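Local coordinates for protein CopC (Methylosinus trichosporium OB3b, PDB 5ICU) that binds copper(II) as a periplasmic protein of the CopC family and probably serves as a copper chaperone in metal homeostasis, at residues Phe26-Glu31 with Phe77-Ser82; Val47-Lys52 with Leu63-Leu68; Val15-Pro19 with Phe93-His98. All coordinates share one frame; numbering follows the deposited sequence.

Contact 1. Residues Phe26-Glu31 with Phe77-Ser82; sequences FGGGVE and FRVLSS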
ATOM      1  N   PHE A  26      -3.071  10.258  -2.893  1.00  7.39           N
ATOM      2  CA  PHE A  26      -2.056  11.025  -3.602  1.00  7.16           C
ATOM      3  C   PHE A  26      -2.475  12.481  -3.709  1.00  7.30           C
ATOM      4  O   PHE A  26      -3.648  12.819  -3.538  1.00  7.78           O
ATOM      5  CB  PHE A  26      -1.770  10.388  -4.964  1.00  6.88           C
ATOM      6  CG  PHE A  26      -1.288   8.972  -4.872  1.00  6.58           C
ATOM      7  CD1 PHE A  26      -2.178   7.919  -4.795  1.00  6.62           C
ATOM      8  CD2 PHE A  26       0.057   8.691  -4.793  1.00  6.46           C
ATOM      9  CE1 PHE A  26      -1.736   6.609  -4.655  1.00  6.54           C
ATOM     10  CE2 PHE A  26       0.497   7.401  -4.640  1.00  6.30           C
ATOM     11  CZ  PHE A  26      -0.408   6.362  -4.556  1.00  6.35           C
ATOM     12  N   GLY A  27      -1.522  13.329  -4.069  1.00  7.41           N
ATOM     13  CA  GLY A  27      -1.771  14.742  -4.240  1.00  7.87           C
ATOM     14  C   GLY A  27      -2.427  15.160  -5.526  1.00  8.03           C
ATOM     15  O   GLY A  27      -2.764  16.357  -5.696  1.00  9.44           O
ATOM     16  N   GLY A  28      -2.601  14.231  -6.438  1.00  7.61           N
ATOM     17  CA  GLY A  28      -3.277  14.461  -7.723  1.00  7.63           C
ATOM     18  C   GLY A  28      -3.820  13.118  -8.153  1.00  7.37           C
ATOM     19  O   GLY A  28      -3.646  12.076  -7.476  1.00  7.25           O
ATOM     20  N   GLY A  29      -4.497  13.101  -9.300  1.00  7.18           N
ATOM     21  CA  GLY A  29      -5.093  11.858  -9.809  1.00  7.07           C
ATOM     22  C   GLY A  29      -4.017  10.832 -10.141  1.00  6.75           C
ATOM     23  O   GLY A  29      -2.916  11.160 -10.566  1.00  6.40           O
ATOM     24  N   VAL A  30      -4.394   9.566 -10.039  1.00  6.80           N
ATOM     25  CA  VAL A  30      -3.597   8.464 -10.556  1.00  6.92           C
ATOM     26  C   VAL A  30      -4.506   7.562 -11.370  1.00  7.32           C
ATOM     27  O   VAL A  30      -5.709   7.546 -11.190  1.00  8.15           O
ATOM     28  CB  VAL A  30      -2.914   7.681  -9.417  1.00  6.76           C
ATOM     29  CG1 VAL A  30      -1.870   8.539  -8.720  1.00  6.79           C
ATOM     30  CG2 VAL A  30      -3.898   7.132  -8.413  1.00  6.95           C
ATOM     31  N   GLU A  31      -3.889   6.791 -12.270  1.00  7.54           N
ATOM     32  CA  GLU A  31      -4.616   5.922 -13.180  1.00  8.06           C
ATOM     33  C   GLU A  31      -4.578   4.520 -12.627  1.00  7.25           C
ATOM     34  O   GLU A  31      -3.545   3.867 -12.713  1.00  6.67           O
ATOM     35  CB  GLU A  31      -3.901   5.971 -14.513  1.00  9.34           C
ATOM     36  CG  GLU A  31      -3.963   7.268 -15.276  1.00 11.29           C
ATOM     37  CD  GLU A  31      -3.701   7.048 -16.805  1.00 13.51           C
ATOM     38  OE1 GLU A  31      -3.565   5.887 -17.302  1.00 16.70           O
ATOM     39  OE2 GLU A  31      -3.647   8.031 -17.584  1.00 17.72           O
ATOM     40  N   PHE A  77       5.079   1.216  -4.209  1.00  4.98           N
ATOM     41  CA  PHE A  77       4.083   1.649  -5.195  1.00  4.84           C
ATOM     42  C   PHE A  77       4.750   2.327  -6.358  1.00  4.72           C
ATOM     43  O   PHE A  77       5.749   2.986  -6.196  1.00  4.70           O
ATOM     44  CB  PHE A  77       2.967   2.490  -4.579  1.00  4.91           C
ATOM     45  CG  PHE A  77       3.453   3.705  -3.863  1.00  4.96           C
ATOM     46  CD1 PHE A  77       3.759   3.631  -2.506  1.00  4.96           C
ATOM     47  CD2 PHE A  77       3.635   4.946  -4.496  1.00  5.06           C
ATOM     48  CE1 PHE A  77       4.244   4.712  -1.812  1.00  5.17           C
ATOM     49  CE2 PHE A  77       4.107   6.045  -3.790  1.00  5.17           C
ATOM     50  CZ  PHE A  77       4.438   5.909  -2.463  1.00  5.19           C
ATOM     51  N   ARG A  78       4.128   2.174  -7.529  1.00  4.67           N
ATOM     52  CA  ARG A  78       4.631   2.809  -8.721  1.00  5.01           C
ATOM     53  C   ARG A  78       3.406   3.179  -9.539  1.00  4.92           C
ATOM     54  O   ARG A  78       2.729   2.287 -10.089  1.00  5.09           O
ATOM     55  CB  ARG A  78       5.531   1.829  -9.435  1.00  5.20           C
ATOM     56  CG  ARG A  78       6.395   2.503 -10.578  1.00  5.47           C
ATOM     57  CD  ARG A  78       7.536   1.615 -11.055  1.00  5.77           C
ATOM     58  NE  ARG A  78       8.293   2.251 -12.143  1.00  6.12           N
ATOM     59  CZ  ARG A  78       7.940   2.270 -13.426  1.00  6.27           C
ATOM     60  NH1 ARG A  78       6.844   1.681 -13.841  1.00  6.34           N
ATOM     61  NH2 ARG A  78       8.703   2.907 -14.319  1.00  6.61           N
ATOM     62  N   VAL A  79       3.059   4.465  -9.536  1.00  5.16           N
ATOM     63  CA  VAL A  79       1.785   4.925 -10.051  1.00  5.30           C
ATOM     64  C   VAL A  79       1.990   5.801 -11.261  1.00  5.17           C
ATOM     65  O   VAL A  79       3.008   6.487 -11.372  1.00  5.09           O
ATOM     66  CB  VAL A  79       0.957   5.670  -8.961  1.00  5.67           C
ATOM     67  CG1 VAL A  79       0.743   4.757  -7.751  1.00  5.86           C
ATOM     68  CG2 VAL A  79       1.600   6.983  -8.533  1.00  5.70           C
ATOM     69  N   LEU A  80       0.987   5.787 -12.134  1.00  5.32           N
ATOM     70  CA  LEU A  80       0.951   6.736 -13.274  1.00  5.58           C
ATOM     71  C   LEU A  80       0.032   7.880 -12.903  1.00  5.86           C
ATOM     72  O   LEU A  80      -1.148   7.684 -12.706  1.00  6.24           O
ATOM     73  CB  LEU A  80       0.486   6.033 -14.559  1.00  5.71           C
ATOM     74  CG  LEU A  80       0.481   6.963 -15.791  1.00  6.08           C
ATOM     75  CD1 LEU A  80       1.821   7.514 -16.119  1.00  6.46           C
ATOM     76  CD2 LEU A  80      -0.125   6.244 -16.944  1.00  6.47           C
ATOM     77  N   SER A  81       0.609   9.066 -12.756  1.00  6.06           N
ATOM     78  CA  SER A  81      -0.167  10.269 -12.412  1.00  6.70           C
ATOM     79  C   SER A  81      -1.016  10.709 -13.585  1.00  7.65           C
ATOM     80  O   SER A  81      -0.690  10.456 -14.735  1.00  7.81           O
ATOM     81  CB  SER A  81       0.770  11.407 -12.039  1.00  6.73           C
ATOM     82  OG  SER A  81       1.721  11.051 -11.037  1.00  6.74           O
ATOM     83  N   SER A  82      -2.082  11.440 -13.275  1.00  8.66           N
ATOM     84  CA  SER A  82      -2.987  11.909 -14.327  1.00  9.97           C
ATOM     85  C   SER A  82      -2.284  12.908 -15.217  1.00 10.75           C
ATOM     86  O   SER A  82      -2.734  13.089 -16.370  1.00 12.04           O
ATOM     87  CB  SER A  82      -4.281  12.457 -13.731  1.00 10.38           C
ATOM     88  OG  SER A  82      -4.996  11.426 -13.049  1.00 11.23           O
TER
HETATM   89  O   HOH W   1      -1.390   9.651 -17.390  1.00 14.13           O
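Two backbone hydrogen bonds join the loop 26-31 to residues 77-82, with Val30 and Ser81 bridged at a CA-CA distance of 4.3 Å. Ser82 N donates to Gly29 O (2.8 Å), coming from above the carbonyl plane, 52° out of it. Glu31 N reaches Leu80 O at 2.9 Å almost in line with the carbonyl. Gly29 O also accepts a bond from Ser2 OG.

Next to this bridge lies an apolar cluster. The edge of the Phe26 ring points at the face of Phe77 in an offset edge-to-face pair, the planes at 72°. Phe26 CE2 lies 3.9 Å from Phe77 CE2. Val30 CG1 sits over one face of the Phe26 ring, offset toward the rim, and also meets Val79 CG2 at 3.8 Å. Val79 CG1 packs on Phe26 CZ. Leu61 and Leu4 border the same cluster.

Leu80 CG is anti to the backbone N (chi1 -178°), which lays CD2 alongside the Glu31 chain, 3.5 Å from Glu31 OE1. A water donates to both Glu31 OE2 and Ser81 O. Ser81 OG bonds to His85 O and Ser2 N; its side chain is about 5 Å from the copper ion. His85 is a copper ligand, and Ser2 follows the ligand His1. Ser81 is thus probably a second-shell residue that helps position both, with apolar packing behind it.

Contact 2. Residues Val47-Lys52 with Leu63-Leu68; sequences VVEGAK and LDAPEL
Val47 and Val48, two successive residues, both send their side chains toward the segment 63-68. This follows from a classic beta bulge: both face Ile39 of the neighbouring strand 36-40 and bond to its backbone. The bulge sets two valines against the other segment where a regular strand would normally offer one.

Val47 CG1, anti to the backbone N (chi1 177°), is thereby placed against two partners, Pro66 CG at 3.8 Å and Leu68 CD2 at 3.9 Å. Val48 CG1 crosses Pro66 and lies 3.7 Å from Pro66 CD. The same methyl meets Leu63 CD2 tip to tip at 4.1 Å. The rotation of Val48, chi1 61°, lets CG1 serve both Pro66 and Leu63. Pro66 is therefore touched at CG by one valine and at CD by the next.

Leu63 spreads its two methyls along the strand. CD2 goes to Val48, and CD1 rests on the backbone of Gly50, 3.5 Å from Gly50 N. Glycine suits this place, since a beta carbon there would be tight against CD1. Leu63 also packs on Ile37 of strand 36-40.

Farther along, Lys52 brings NZ to 4.0 Å from Asp64 OD2. This is longer than a salt bridge, so the two opposite charges probably attract only weakly. The contact has no direct hydrogen bonds between its segments and rests on apolar packing. Strand 46-50 is an outermost strand of the five-stranded sheet, and strand 60-64 is an outermost strand of the three-stranded one. Here edge strands of the two sheets meet along one side, consistent with the cupredoxin-like beta sandwich of CopC.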
ATOM      1  N   VAL A  47       4.488 -10.590  -1.545  1.00  7.65           N
ATOM      2  CA  VAL A  47       3.284 -11.191  -0.935  1.00  7.77           C
ATOM      3  C   VAL A  47       2.090 -11.049  -1.879  1.00  7.90           C
ATOM      4  O   VAL A  47       1.359 -12.019  -2.131  1.00  8.62           O
ATOM      5  CB  VAL A  47       2.985 -10.541   0.419  1.00  7.78           C
ATOM      6  CG1 VAL A  47       1.700 -11.113   1.024  1.00  8.04           C
ATOM      7  CG2 VAL A  47       4.154 -10.798   1.395  1.00  7.79           C
ATOM      8  N   VAL A  48       1.872  -9.825  -2.377  1.00  7.35           N
ATOM      9  CA  VAL A  48       0.746  -9.532  -3.258  1.00  7.57           C
ATOM     10  C   VAL A  48       1.053  -8.259  -4.019  1.00  6.96           C
ATOM     11  O   VAL A  48       1.784  -7.410  -3.511  1.00  6.86           O
ATOM     12  CB  VAL A  48      -0.594  -9.384  -2.449  1.00  8.10           C
ATOM     13  CG1 VAL A  48      -0.555  -8.262  -1.460  1.00  8.33           C
ATOM     14  CG2 VAL A  48      -1.778  -9.265  -3.404  1.00  8.67           C
ATOM     15  N   GLU A  49       0.545  -8.178  -5.230  1.00  6.92           N
ATOM     16  CA  GLU A  49       0.612  -6.960  -6.051  1.00  6.95           C
ATOM     17  C   GLU A  49      -0.759  -6.674  -6.612  1.00  7.13           C
ATOM     18  O   GLU A  49      -1.515  -7.587  -6.931  1.00  7.54           O
ATOM     19  CB  GLU A  49       1.622  -7.142  -7.209  1.00  7.32           C
ATOM     20  CG  GLU A  49       1.861  -5.883  -8.038  1.00  7.51           C
ATOM     21  CD  GLU A  49       0.807  -5.560  -9.092  1.00  7.76           C
ATOM     22  OE1 GLU A  49       0.043  -6.450  -9.537  1.00  8.86           O
ATOM     23  OE2 GLU A  49       0.676  -4.370  -9.468  1.00  7.69           O
ATOM     24  N   GLY A  50      -1.078  -5.403  -6.752  1.00  6.85           N
ATOM     25  CA  GLY A  50      -2.273  -4.994  -7.493  1.00  7.57           C
ATOM     26  C   GLY A  50      -2.620  -3.554  -7.251  1.00  7.49           C
ATOM     27  O   GLY A  50      -1.771  -2.802  -6.752  1.00  8.06           O
ATOM     28  N   ALA A  51      -3.826  -3.126  -7.622  1.00  7.85           N
ATOM     29  CA  ALA A  51      -4.310  -1.765  -7.384  1.00  8.35           C
ATOM     30  C   ALA A  51      -5.731  -1.662  -7.867  1.00  9.17           C
ATOM     31  O   ALA A  51      -6.071  -2.157  -8.944  1.00 10.48           O
ATOM     32  CB  ALA A  51      -3.447  -0.730  -8.105  1.00  8.31           C
ATOM     33  N   LYS A  52      -6.582  -1.043  -7.053  1.00 10.08           N
ATOM     34  CA  LYS A  52      -7.920  -0.721  -7.560  1.00 11.56           C
ATOM     35  C   LYS A  52      -8.278   0.683  -7.156  1.00 10.24           C
ATOM     36  O   LYS A  52      -7.670   1.262  -6.257  1.00  9.44           O
ATOM     37  CB  LYS A  52      -8.973  -1.754  -7.179  1.00 15.04           C
ATOM     38  CG  LYS A  52      -9.235  -1.917  -5.759  1.00 17.43           C
ATOM     39  CD  LYS A  52     -10.435  -2.851  -5.526  1.00 20.56           C
ATOM     40  CE  LYS A  52     -10.137  -4.315  -5.794  1.00 22.56           C
ATOM     41  NZ  LYS A  52     -11.410  -5.126  -5.793  1.00 25.52           N
ATOM     42  N   LEU A  63      -5.357  -1.713  -2.163  1.00  8.95           N
ATOM     43  CA  LEU A  63      -4.897  -3.063  -2.469  1.00  9.66           C
ATOM     44  C   LEU A  63      -5.455  -3.976  -1.370  1.00 10.14           C
ATOM     45  O   LEU A  63      -5.162  -3.752  -0.190  1.00 10.18           O
ATOM     46  CB  LEU A  63      -3.373  -3.104  -2.473  1.00  9.84           C
ATOM     47  CG  LEU A  63      -2.768  -4.519  -2.631  1.00 10.56           C
ATOM     48  CD1 LEU A  63      -3.187  -5.141  -3.942  1.00 11.14           C
ATOM     49  CD2 LEU A  63      -1.277  -4.394  -2.471  1.00 10.90           C
ATOM     50  N   ASP A  64      -6.188  -5.019  -1.772  1.00 11.15           N
ATOM     51  CA  ASP A  64      -6.675  -6.019  -0.797  1.00 13.00           C
ATOM     52  C   ASP A  64      -5.521  -6.909  -0.387  1.00 12.04           C
ATOM     53  O   ASP A  64      -4.814  -7.458  -1.236  1.00 12.85           O
ATOM     54  CB  ASP A  64      -7.769  -6.827  -1.429  1.00 15.46           C
ATOM     55  CG  ASP A  64      -9.048  -6.042  -1.588  1.00 18.38           C
ATOM     56  OD1 ASP A  64      -9.209  -4.950  -0.983  1.00 22.79           O
ATOM     57  OD2 ASP A  64      -9.919  -6.531  -2.326  1.00 24.02           O
ATOM     58  N   ALA A  65      -5.274  -7.015   0.909  1.00 11.32           N
ATOM     59  CA  ALA A  65      -4.166  -7.840   1.405  1.00 10.77           C
ATOM     60  C   ALA A  65      -4.683  -9.215   1.794  1.00 10.84           C
ATOM     61  O   ALA A  65      -5.728  -9.327   2.411  1.00 11.22           O
ATOM     62  CB  ALA A  65      -3.502  -7.189   2.595  1.00 10.71           C
ATOM     63  N   PRO A  66      -3.895 -10.245   1.551  1.00 10.35           N
ATOM     64  CA  PRO A  66      -4.166 -11.523   2.245  1.00 10.61           C
ATOM     65  C   PRO A  66      -3.820 -11.386   3.706  1.00 10.59           C
ATOM     66  O   PRO A  66      -3.319 -10.361   4.163  1.00 10.31           O
ATOM     67  CB  PRO A  66      -3.187 -12.487   1.579  1.00 10.74           C
ATOM     68  CG  PRO A  66      -2.019 -11.603   1.262  1.00 10.73           C
ATOM     69  CD  PRO A  66      -2.572 -10.246   0.892  1.00 10.65           C
ATOM     70  N   GLU A  67      -4.141 -12.394   4.496  1.00 10.67           N
ATOM     71  CA  GLU A  67      -3.793 -12.442   5.875  1.00 11.27           C
ATOM     72  C   GLU A  67      -2.307 -12.412   6.042  1.00 10.89           C
ATOM     73  O   GLU A  67      -1.616 -13.286   5.494  1.00 12.78           O
ATOM     74  CB  GLU A  67      -4.385 -13.709   6.515  1.00 11.92           C
ATOM     75  CG  GLU A  67      -4.116 -13.851   7.996  1.00 12.41           C
ATOM     76  CD  GLU A  67      -4.787 -12.806   8.877  1.00 12.85           C
ATOM     77  OE1 GLU A  67      -5.677 -12.094   8.410  1.00 12.87           O
ATOM     78  OE2 GLU A  67      -4.472 -12.754  10.100  1.00 14.68           O
ATOM     79  N   LEU A  68      -1.829 -11.392   6.733  1.00 10.13           N
ATOM     80  CA  LEU A  68      -0.415 -11.182   6.969  1.00  9.93           C
ATOM     81  C   LEU A  68       0.017 -11.691   8.335  1.00 10.40           C
ATOM     82  O   LEU A  68      -0.508 -11.256   9.354  1.00 11.13           O
ATOM     83  CB  LEU A  68      -0.069  -9.701   6.867  1.00  9.86           C
ATOM     84  CG  LEU A  68      -0.383  -8.977   5.542  1.00  9.72           C
ATOM     85  CD1 LEU A  68       0.147  -7.578   5.619  1.00  9.71           C
ATOM     86  CD2 LEU A  68       0.181  -9.698   4.344  1.00  9.88           C
TER

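Contact 3. Residues Val15-Pro19 with Phe93-His98; sequences VAASP and FTVDPH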
ATOM      1  N   VAL A  15       0.362  -2.021  13.596  1.00 12.10           N
ATOM      2  CA  VAL A  15      -1.055  -2.326  13.585  1.00 12.17           C
ATOM      3  C   VAL A  15      -1.215  -3.591  14.409  1.00 11.91           C
ATOM      4  O   VAL A  15      -0.323  -4.426  14.456  1.00 11.98           O
ATOM      5  CB  VAL A  15      -1.668  -2.434  12.169  1.00 12.10           C
ATOM      6  CG1 VAL A  15      -1.536  -1.080  11.470  1.00 12.30           C
ATOM      7  CG2 VAL A  15      -1.025  -3.538  11.350  1.00 11.46           C
ATOM      8  N   ALA A  16      -2.367  -3.706  15.053  1.00 12.37           N
ATOM      9  CA  ALA A  16      -2.621  -4.777  16.013  1.00 12.72           C
ATOM     10  C   ALA A  16      -3.070  -6.061  15.373  1.00 12.28           C
ATOM     11  O   ALA A  16      -3.163  -7.095  16.049  1.00 13.49           O
ATOM     12  CB  ALA A  16      -3.677  -4.293  16.982  1.00 13.31           C
ATOM     13  N   ALA A  17      -3.418  -5.998  14.096  1.00 11.70           N
ATOM     14  CA  ALA A  17      -3.868  -7.144  13.346  1.00 11.23           C
ATOM     15  C   ALA A  17      -3.601  -6.912  11.878  1.00 10.77           C
ATOM     16  O   ALA A  17      -3.319  -5.780  11.481  1.00 10.38           O
ATOM     17  CB  ALA A  17      -5.340  -7.362  13.567  1.00 11.86           C
ATOM     18  N   SER A  18      -3.704  -7.965  11.072  1.00 10.39           N
ATOM     19  CA  SER A  18      -3.425  -7.843   9.650  1.00 10.15           C
ATOM     20  C   SER A  18      -4.403  -6.831   9.037  1.00 10.37           C
ATOM     21  O   SER A  18      -5.593  -6.940   9.267  1.00 10.81           O
ATOM     22  CB  SER A  18      -3.631  -9.192   8.974  1.00 10.24           C
ATOM     23  OG  SER A  18      -3.236  -9.097   7.614  1.00 10.13           O
ATOM     24  N   PRO A  19      -3.894  -5.867   8.246  1.00 10.83           N
ATOM     25  CA  PRO A  19      -4.804  -4.888   7.614  1.00 11.41           C
ATOM     26  C   PRO A  19      -5.598  -5.547   6.494  1.00 11.71           C
ATOM     27  O   PRO A  19      -5.016  -6.260   5.686  1.00 12.37           O
ATOM     28  CB  PRO A  19      -3.835  -3.841   7.067  1.00 11.42           C
ATOM     29  CG  PRO A  19      -2.611  -4.596   6.764  1.00 11.19           C
ATOM     30  CD  PRO A  19      -2.491  -5.637   7.847  1.00 10.78           C
ATOM     31  N   PHE A  93       5.733  -1.009   7.470  1.00  8.26           N
ATOM     32  CA  PHE A  93       4.821  -1.067   8.637  1.00  8.51           C
ATOM     33  C   PHE A  93       4.978  -2.427   9.274  1.00  8.68           C
ATOM     34  O   PHE A  93       5.513  -3.325   8.675  1.00  8.78           O
ATOM     35  CB  PHE A  93       3.371  -0.759   8.286  1.00  8.55           C
ATOM     36  CG  PHE A  93       2.675  -1.851   7.544  1.00  8.43           C
ATOM     37  CD1 PHE A  93       2.760  -1.946   6.188  1.00  8.54           C
ATOM     38  CD2 PHE A  93       1.911  -2.811   8.230  1.00  8.79           C
ATOM     39  CE1 PHE A  93       2.110  -2.948   5.503  1.00  8.44           C
ATOM     40  CE2 PHE A  93       1.268  -3.810   7.557  1.00  8.60           C
ATOM     41  CZ  PHE A  93       1.353  -3.902   6.188  1.00  8.67           C
ATOM     42  N   THR A  94       4.509  -2.541  10.518  1.00  8.93           N
ATOM     43  CA  THR A  94       4.624  -3.785  11.277  1.00  8.98           C
ATOM     44  C   THR A  94       3.275  -4.258  11.756  1.00  8.56           C
ATOM     45  O   THR A  94       2.462  -3.458  12.232  1.00  8.61           O
ATOM     46  CB  THR A  94       5.557  -3.588  12.480  1.00  9.59           C
ATOM     47  OG1 THR A  94       6.873  -3.211  12.027  1.00 10.59           O
ATOM     48  CG2 THR A  94       5.678  -4.899  13.251  1.00 10.10           C
ATOM     49  N   VAL A  95       3.038  -5.558  11.561  1.00  8.19           N
ATOM     50  CA  VAL A  95       1.877  -6.261  12.148  1.00  8.29           C
ATOM     51  C   VAL A  95       2.353  -6.833  13.461  1.00  8.32           C
ATOM     52  O   VAL A  95       3.200  -7.705  13.496  1.00  8.19           O
ATOM     53  CB  VAL A  95       1.367  -7.367  11.216  1.00  8.19           C
ATOM     54  CG1 VAL A  95       0.194  -8.103  11.834  1.00  8.55           C
ATOM     55  CG2 VAL A  95       0.959  -6.777   9.858  1.00  8.20           C
ATOM     56  N   ASP A  96       1.820  -6.280  14.541  1.00  8.46           N
ATOM     57  CA  ASP A  96       2.077  -6.801  15.892  1.00  8.67           C
ATOM     58  C   ASP A  96       1.170  -7.995  16.218  1.00  8.22           C
ATOM     59  O   ASP A  96       0.089  -8.108  15.691  1.00  8.26           O
ATOM     60  CB  ASP A  96       1.758  -5.724  16.939  1.00  9.62           C
ATOM     61  CG  ASP A  96       2.673  -4.531  16.947  1.00 10.66           C
ATOM     62  OD1 ASP A  96       3.790  -4.636  16.441  1.00 11.35           O
ATOM     63  OD2 ASP A  96       2.238  -3.502  17.527  1.00 11.75           O
ATOM     64  N   PRO A  97       1.606  -8.867  17.139  1.00  7.73           N
ATOM     65  CA  PRO A  97       0.708  -9.888  17.677  1.00  7.69           C
ATOM     66  C   PRO A  97      -0.346  -9.241  18.584  1.00  7.81           C
ATOM     67  O   PRO A  97      -0.100  -8.250  19.250  1.00  8.10           O
ATOM     68  CB  PRO A  97       1.645 -10.797  18.476  1.00  7.72           C
ATOM     69  CG  PRO A  97       2.767  -9.905  18.855  1.00  7.73           C
ATOM     70  CD  PRO A  97       2.928  -8.900  17.776  1.00  7.68           C
ATOM     71  N   HIS A  98      -1.536  -9.813  18.554  1.00  7.90           N
ATOM     72  CA  HIS A  98      -2.592  -9.444  19.504  1.00  8.25           C
ATOM     73  C   HIS A  98      -2.967 -10.600  20.424  1.00  8.18           C
ATOM     74  O   HIS A  98      -3.941 -10.509  21.187  1.00  8.49           O
ATOM     75  CB  HIS A  98      -3.852  -8.893  18.805  1.00  8.87           C
ATOM     76  CG  HIS A  98      -4.396  -9.788  17.760  1.00  9.75           C
ATOM     77  ND1 HIS A  98      -4.179  -9.541  16.424  1.00 10.38           N
ATOM     78  CD2 HIS A  98      -5.129 -10.919  17.832  1.00 10.82           C
ATOM     79  CE1 HIS A  98      -4.716 -10.522  15.720  1.00 10.98           C
ATOM     80  NE2 HIS A  98      -5.312 -11.355  16.541  1.00 11.38           N
TER
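Val15 and Val95 pair in parallel at the edge of the five-stranded sheet of this beta sandwich, their side chains on the same face. Val15 CG2 meets Val95 CG2 at 4.1 Å. Backbone bonds bracket the pair: Val15 N donates to Thr94 O (2.9 Å), and Asp96 N to Val15 O (2.8 Å).

Past this pair the chain 15-19 also packs on Val95. Val95 CG1, anti to the backbone N (chi1 179°), lies 4.0 Å from both Ala17 C and Ser18 N. Its other methyl, CG2, lies near Pro19 CD. The proline crosses obliquely to Phe93, with Pro19 CG 4.0 Å from Phe93 CE2. Replacing Pro19 with a glycine would probably open a gap beside Phe93 and Val95 and allow the turn more freedom.

Polar ends find partners nearby. Asp96 OD1 accepts a bond from His14 ND1, and Ser18 OG bonds to Leu68 N. Beyond the strand, His98 points toward 15-19, and Ala17 CB touches its ring. The imidazole donates from its edge: His98 ND1 bonds to Ala16 O at 2.7 Å, with the oxygen 10° out of the ring plane and the nitrogen in the carbonyl plane.

Overall arrangement
Contact 1 is partly buried; contacts 2 and 3 lie at the surface. Contacts 1 and 3 are on opposite sides of the chain's centre, their own centres about 27 Å apart. They use strands 71-80 and 86-95, neighbours in the five-stranded sheet. Both combine backbone hydrogen bonds with apolar packing. Contact 1, near the copper site, adds an aromatic pair and a bridging water. Contact 3, near the C-terminal end, adds a bond from a histidine side chain to a backbone carbonyl. Contact 2 differs in being apolar packing between edge strands of two sheets. It touches contact 3, where Ala65 CB packs against Pro19 O. Contacts 1 and 2 do not touch; their nearest atoms are about 7 Å apart.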